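Local coordinates for protein VESB protease (Vibrio cholerae, PDB 4LK4) that probably cuts peptide bonds as a secreted trypsin-like serine endopeptidase of the S1 family, with an Ig-like domain following its protease domain, at residues A[71-76]-A[152-157]; A[276-281]-A[331-336]. The protein carries 1 engineered substitution. All coordinates share one frame; numbering follows the deposited sequence.

Contact 1: residues A[71-76]-A[152-157]; sequences GAYDLN and TPILQE
The side chain of Tyr-73 crosses both Leu-155 and Ile-154, and its ring atoms meet them in turn. From CB, with CG anti to the backbone N (chi1 177°), the ring starts against Leu-155: CD1 lies 3.8 Å from Leu-155 CB, and the two side chains cross at about a right angle. Farther out the neighbour changes, CZ of Tyr-73 coming 3.8 Å from CG2 of Ile-154. At the tip OH touches the same methyl and hydrogen-bonds the backbone O of Ala-17.

Two backbone bonds flank the single bridge of Asp-74 with Ile-154. Leu-155 N donates to Tyr-73 O at 3.0 Å. Leu-75 N gives Pro-153 O a straighter bond, at 171°. They join the two beta-barrels of the trypsin-like fold: the loop between strands 66-70 and 82-91 comes from the six-stranded barrel, and strand 156-162 belongs to the second. Trp-140 NE1 also donates to Tyr-73 O.

Asp-74 forms an Asx turn: its OD1 accepts from Asn-76 N at 2.9 Å, approached from above the carboxylate plane. Asp-74 and Pro-153 lie side by side, pointing the same way, with OD1 3.8 Å from Pro-153 CB. CD1 of Ile-154 rests 4.0 Å from Asp-74 CG.

Contact 2: residues A[276-281]-A[331-336]; sequences NALTYT and LIFSYA
Thr-279 O accepts two hydrogen bonds, one across the strands and one from its own strand. Ser-334 N reaches it at 2.9 Å, tilted 18° from the carbonyl plane, whereas OG1 of Thr-281 comes at 2.7 Å from well above that plane. The two strands, 278-283 and 324-335, are antiparallel neighbours in the sheet of the Ig-like domain. Thr-279 and Ser-334 form a hydrogen-bonded pair, completed by Thr-279 N to Ser-334 O, and Tyr-280 faces Phe-333 in the adjacent non-hydrogen-bonded pair. Beyond that pair, Thr-281 N continues the ladder to Ile-332 O at 3.0 Å.

Two hydroxyls extend the polar network in a relay: Ser-334 OG donates to Thr-281 OG1 (2.7 Å), which in turn donates to Thr-279 O. Ser-334 OG and Thr-281 OG1 each lie beside their own backbone N, anti to the carbonyl carbon.

On the face with Tyr-280 and Phe-333 the contacts between the segments are mainly apolar. CD2 of Leu-278 sits over one face of the Phe-333 ring, 4.0 Å from its centroid and 23° off the normal, a CH-pi contact. The planes of the Tyr-280 and Phe-333 rings are inclined at 41°. CE1 of Tyr-280 continues to Leu-331 CG at 3.9 Å, and its OH bonds Asn-283 and Asp-297.

Where the strands separate, a water bridges them, donating to Ala-277 O and accepting from Ala-336 N, each at 2.6 Å.

Contact 1 belongs to the trypsin-like domain and contact 2 to the Ig-like domain, and they follow one another along the chain. Their centres are 41 Å apart and their nearest atoms about 27 Å, so neither touches the other; they lie on opposite sides of the chain's centre, 21 and 24 Å from it. In S1 proteases the active site occupies the cleft between the two barrels. Contact 1 joins those barrels and contact 2 lies in the other domain, but neither includes a residue of the catalytic triad expected for this family. The disulfide Cys-299 to Cys-311 lies near contact 2, since Tyr-280 and Leu-331 both touch Cys-299.

Contact 1: residues A[71-76]-A[152-157]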
# COMPACT_ATOMS: atom_id res chain seq x y z
N GLY A 71 7.71 -9.56 -11.42
CA GLY A 71 7.77 -10.75 -12.30
C GLY A 71 8.69 -11.79 -11.70
O GLY A 71 9.24 -12.60 -12.40
N ALA A 72 8.87 -11.74 -10.39
CA ALA A 72 9.65 -12.78 -9.69
C ALA A 72 8.92 -14.10 -9.84
O ALA A 72 7.70 -14.10 -9.96
CB ALA A 72 9.80 -12.41 -8.20
N TYR A 73 9.64 -15.21 -9.83
CA TYR A 73 9.02 -16.52 -9.83
C TYR A 73 9.79 -17.51 -8.97
O TYR A 73 9.30 -17.94 -7.94
CB TYR A 73 8.87 -17.03 -11.25
CG TYR A 73 8.30 -18.40 -11.29
CD1 TYR A 73 6.95 -18.60 -11.12
CD2 TYR A 73 9.11 -19.50 -11.46
CE1 TYR A 73 6.41 -19.86 -11.14
CE2 TYR A 73 8.59 -20.79 -11.45
CZ TYR A 73 7.24 -20.95 -11.31
OH TYR A 73 6.67 -22.19 -11.30
N ASP A 74 10.99 -17.89 -9.37
CA ASP A 74 11.92 -18.69 -8.54
C ASP A 74 12.83 -17.70 -7.85
O ASP A 74 13.70 -17.08 -8.49
CB ASP A 74 12.74 -19.63 -9.40
CG ASP A 74 13.81 -20.42 -8.62
OD1 ASP A 74 14.04 -20.09 -7.43
OD2 ASP A 74 14.43 -21.36 -9.25
N LEU A 75 12.65 -17.52 -6.55
CA LEU A 75 13.40 -16.45 -5.87
C LEU A 75 14.92 -16.67 -5.92
O LEU A 75 15.66 -15.71 -5.78
CB LEU A 75 12.91 -16.25 -4.43
CG LEU A 75 11.46 -15.79 -4.32
CD1 LEU A 75 10.91 -16.02 -2.95
CD2 LEU A 75 11.31 -14.33 -4.64
N ASN A 76 15.37 -17.90 -6.12
CA ASN A 76 16.78 -18.20 -6.25
C ASN A 76 17.38 -17.92 -7.64
O ASN A 76 18.57 -18.17 -7.87
CB ASN A 76 17.04 -19.66 -5.89
CG ASN A 76 17.35 -19.87 -4.44
OD1 ASN A 76 17.74 -18.94 -3.73
ND2 ASN A 76 17.19 -21.08 -3.98
N THR A 152 9.15 -22.29 0.31
CA THR A 152 9.75 -22.60 -0.98
C THR A 152 10.07 -21.38 -1.82
O THR A 152 9.35 -20.41 -1.78
CB THR A 152 8.76 -23.50 -1.72
OG1 THR A 152 9.04 -24.83 -1.32
CG2 THR A 152 8.83 -23.43 -3.16
N PRO A 153 11.09 -21.47 -2.68
CA PRO A 153 11.44 -20.29 -3.45
C PRO A 153 10.56 -20.04 -4.65
O PRO A 153 10.74 -19.05 -5.35
CB PRO A 153 12.90 -20.57 -3.86
CG PRO A 153 13.02 -22.03 -3.86
CD PRO A 153 11.99 -22.60 -2.95
N ILE A 154 9.60 -20.92 -4.88
CA ILE A 154 8.78 -20.93 -6.09
C ILE A 154 7.39 -20.33 -5.80
O ILE A 154 6.71 -20.67 -4.81
CB ILE A 154 8.60 -22.38 -6.59
CG1 ILE A 154 9.95 -23.08 -6.74
CG2 ILE A 154 7.80 -22.47 -7.90
CD1 ILE A 154 10.69 -22.77 -8.02
N LEU A 155 6.97 -19.44 -6.68
CA LEU A 155 5.66 -18.82 -6.57
C LEU A 155 4.56 -19.89 -6.59
O LEU A 155 4.52 -20.73 -7.46
CB LEU A 155 5.48 -17.82 -7.72
CG LEU A 155 4.15 -17.08 -7.81
CD1 LEU A 155 3.96 -16.17 -6.60
CD2 LEU A 155 4.08 -16.30 -9.10
N GLN A 156 3.71 -19.86 -5.57
CA GLN A 156 2.56 -20.73 -5.49
C GLN A 156 1.24 -20.00 -5.83
O GLN A 156 1.13 -18.77 -5.72
CB GLN A 156 2.39 -21.24 -4.08
CG GLN A 156 3.60 -21.88 -3.44
CD GLN A 156 3.87 -23.19 -4.07
OE1 GLN A 156 3.06 -24.13 -3.98
NE2 GLN A 156 4.95 -23.26 -4.81
N GLU A 157 0.23 -20.77 -6.21
CA GLU A 157 -1.11 -20.27 -6.36
C GLU A 157 -2.10 -21.24 -5.74
O GLU A 157 -1.76 -22.39 -5.51
CB GLU A 157 -1.44 -19.97 -7.83
CG GLU A 157 -1.12 -21.09 -8.82
CD GLU A 157 -1.64 -20.83 -10.22
OE1 GLU A 157 -2.46 -19.90 -10.37
OE2 GLU A 157 -1.26 -21.53 -11.19

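Contact 2: residues A[276-281]-A[331-336]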
# COMPACT_ATOMS: atom_id res chain seq x y z
N ASN A 276 3.90 17.34 -16.83
CA ASN A 276 3.31 18.68 -16.71
C ASN A 276 3.57 19.34 -15.38
O ASN A 276 3.64 18.69 -14.36
CB ASN A 276 1.81 18.62 -16.95
CG ASN A 276 1.47 18.58 -18.42
OD1 ASN A 276 1.96 19.41 -19.21
ND2 ASN A 276 0.66 17.61 -18.81
N ALA A 277 3.68 20.66 -15.41
CA ALA A 277 4.00 21.42 -14.22
C ALA A 277 2.87 21.38 -13.17
O ALA A 277 1.69 21.29 -13.50
CB ALA A 277 4.30 22.87 -14.59
N LEU A 278 3.28 21.49 -11.91
CA LEU A 278 2.37 21.51 -10.77
C LEU A 278 2.37 22.92 -10.18
O LEU A 278 3.42 23.54 -10.14
CB LEU A 278 2.90 20.56 -9.71
CG LEU A 278 1.99 19.45 -9.23
CD1 LEU A 278 1.69 18.50 -10.37
CD2 LEU A 278 2.68 18.75 -8.07
N THR A 279 1.21 23.42 -9.74
CA THR A 279 1.17 24.74 -9.09
C THR A 279 0.55 24.62 -7.70
O THR A 279 -0.59 24.19 -7.56
CB THR A 279 0.36 25.78 -9.89
OG1 THR A 279 0.90 25.89 -11.21
CG2 THR A 279 0.40 27.15 -9.22
N TYR A 280 1.31 25.01 -6.69
CA TYR A 280 0.84 24.99 -5.31
C TYR A 280 -0.28 26.00 -5.16
O TYR A 280 -0.07 27.18 -5.39
CB TYR A 280 2.01 25.34 -4.39
CG TYR A 280 1.76 25.31 -2.90
CD1 TYR A 280 0.94 24.36 -2.31
CD2 TYR A 280 2.43 26.19 -2.08
CE1 TYR A 280 0.76 24.34 -0.93
CE2 TYR A 280 2.27 26.16 -0.72
CZ TYR A 280 1.44 25.25 -0.14
OH TYR A 280 1.31 25.28 1.25
N THR A 281 -1.45 25.52 -4.77
CA THR A 281 -2.69 26.31 -4.80
C THR A 281 -3.46 26.29 -3.48
O THR A 281 -4.35 27.11 -3.28
CB THR A 281 -3.65 25.73 -5.85
OG1 THR A 281 -2.92 25.33 -7.01
CG2 THR A 281 -4.68 26.72 -6.25
N LEU A 331 -1.28 19.27 1.19
CA LEU A 331 -0.90 20.29 0.22
C LEU A 331 -1.63 19.96 -1.07
O LEU A 331 -1.63 18.83 -1.51
CB LEU A 331 0.60 20.32 -0.03
CG LEU A 331 1.51 21.06 0.96
CD1 LEU A 331 1.59 20.33 2.30
CD2 LEU A 331 2.90 21.17 0.34
N ILE A 332 -2.23 20.98 -1.68
CA ILE A 332 -3.03 20.84 -2.88
C ILE A 332 -2.37 21.56 -4.06
O ILE A 332 -1.94 22.72 -3.93
CB ILE A 332 -4.39 21.49 -2.68
CG1 ILE A 332 -5.00 21.10 -1.34
CG2 ILE A 332 -5.32 21.10 -3.81
CD1 ILE A 332 -6.18 21.96 -0.95
N PHE A 333 -2.35 20.89 -5.21
CA PHE A 333 -1.74 21.43 -6.41
C PHE A 333 -2.69 21.32 -7.56
O PHE A 333 -3.42 20.36 -7.65
CB PHE A 333 -0.50 20.66 -6.80
CG PHE A 333 0.51 20.57 -5.71
CD1 PHE A 333 0.43 19.56 -4.76
CD2 PHE A 333 1.57 21.46 -5.65
CE1 PHE A 333 1.37 19.45 -3.76
CE2 PHE A 333 2.52 21.36 -4.64
CZ PHE A 333 2.42 20.35 -3.70
N SER A 334 -2.68 22.34 -8.41
CA SER A 334 -3.44 22.36 -9.64
C SER A 334 -2.52 21.90 -10.73
O SER A 334 -1.32 22.18 -10.68
CB SER A 334 -3.89 23.78 -9.97
OG SER A 334 -4.53 24.34 -8.87
N TYR A 335 -3.07 21.24 -11.74
CA TYR A 335 -2.29 20.94 -12.92
C TYR A 335 -3.24 20.77 -14.10
O TYR A 335 -4.44 20.66 -13.89
CB TYR A 335 -1.42 19.69 -12.69
CG TYR A 335 -2.14 18.35 -12.73
CD1 TYR A 335 -3.17 18.06 -11.82
CD2 TYR A 335 -1.77 17.36 -13.65
CE1 TYR A 335 -3.82 16.83 -11.85
CE2 TYR A 335 -2.42 16.14 -13.68
CZ TYR A 335 -3.44 15.87 -12.77
OH TYR A 335 -4.08 14.65 -12.79
N ALA A 336 -2.71 20.80 -15.32
CA ALA A 336 -3.53 20.56 -16.52
C ALA A 336 -4.63 19.52 -16.26
O ALA A 336 -5.82 19.77 -16.50
CB ALA A 336 -2.66 20.12 -17.68
O HOH W 1 -0.18 21.49 -15.25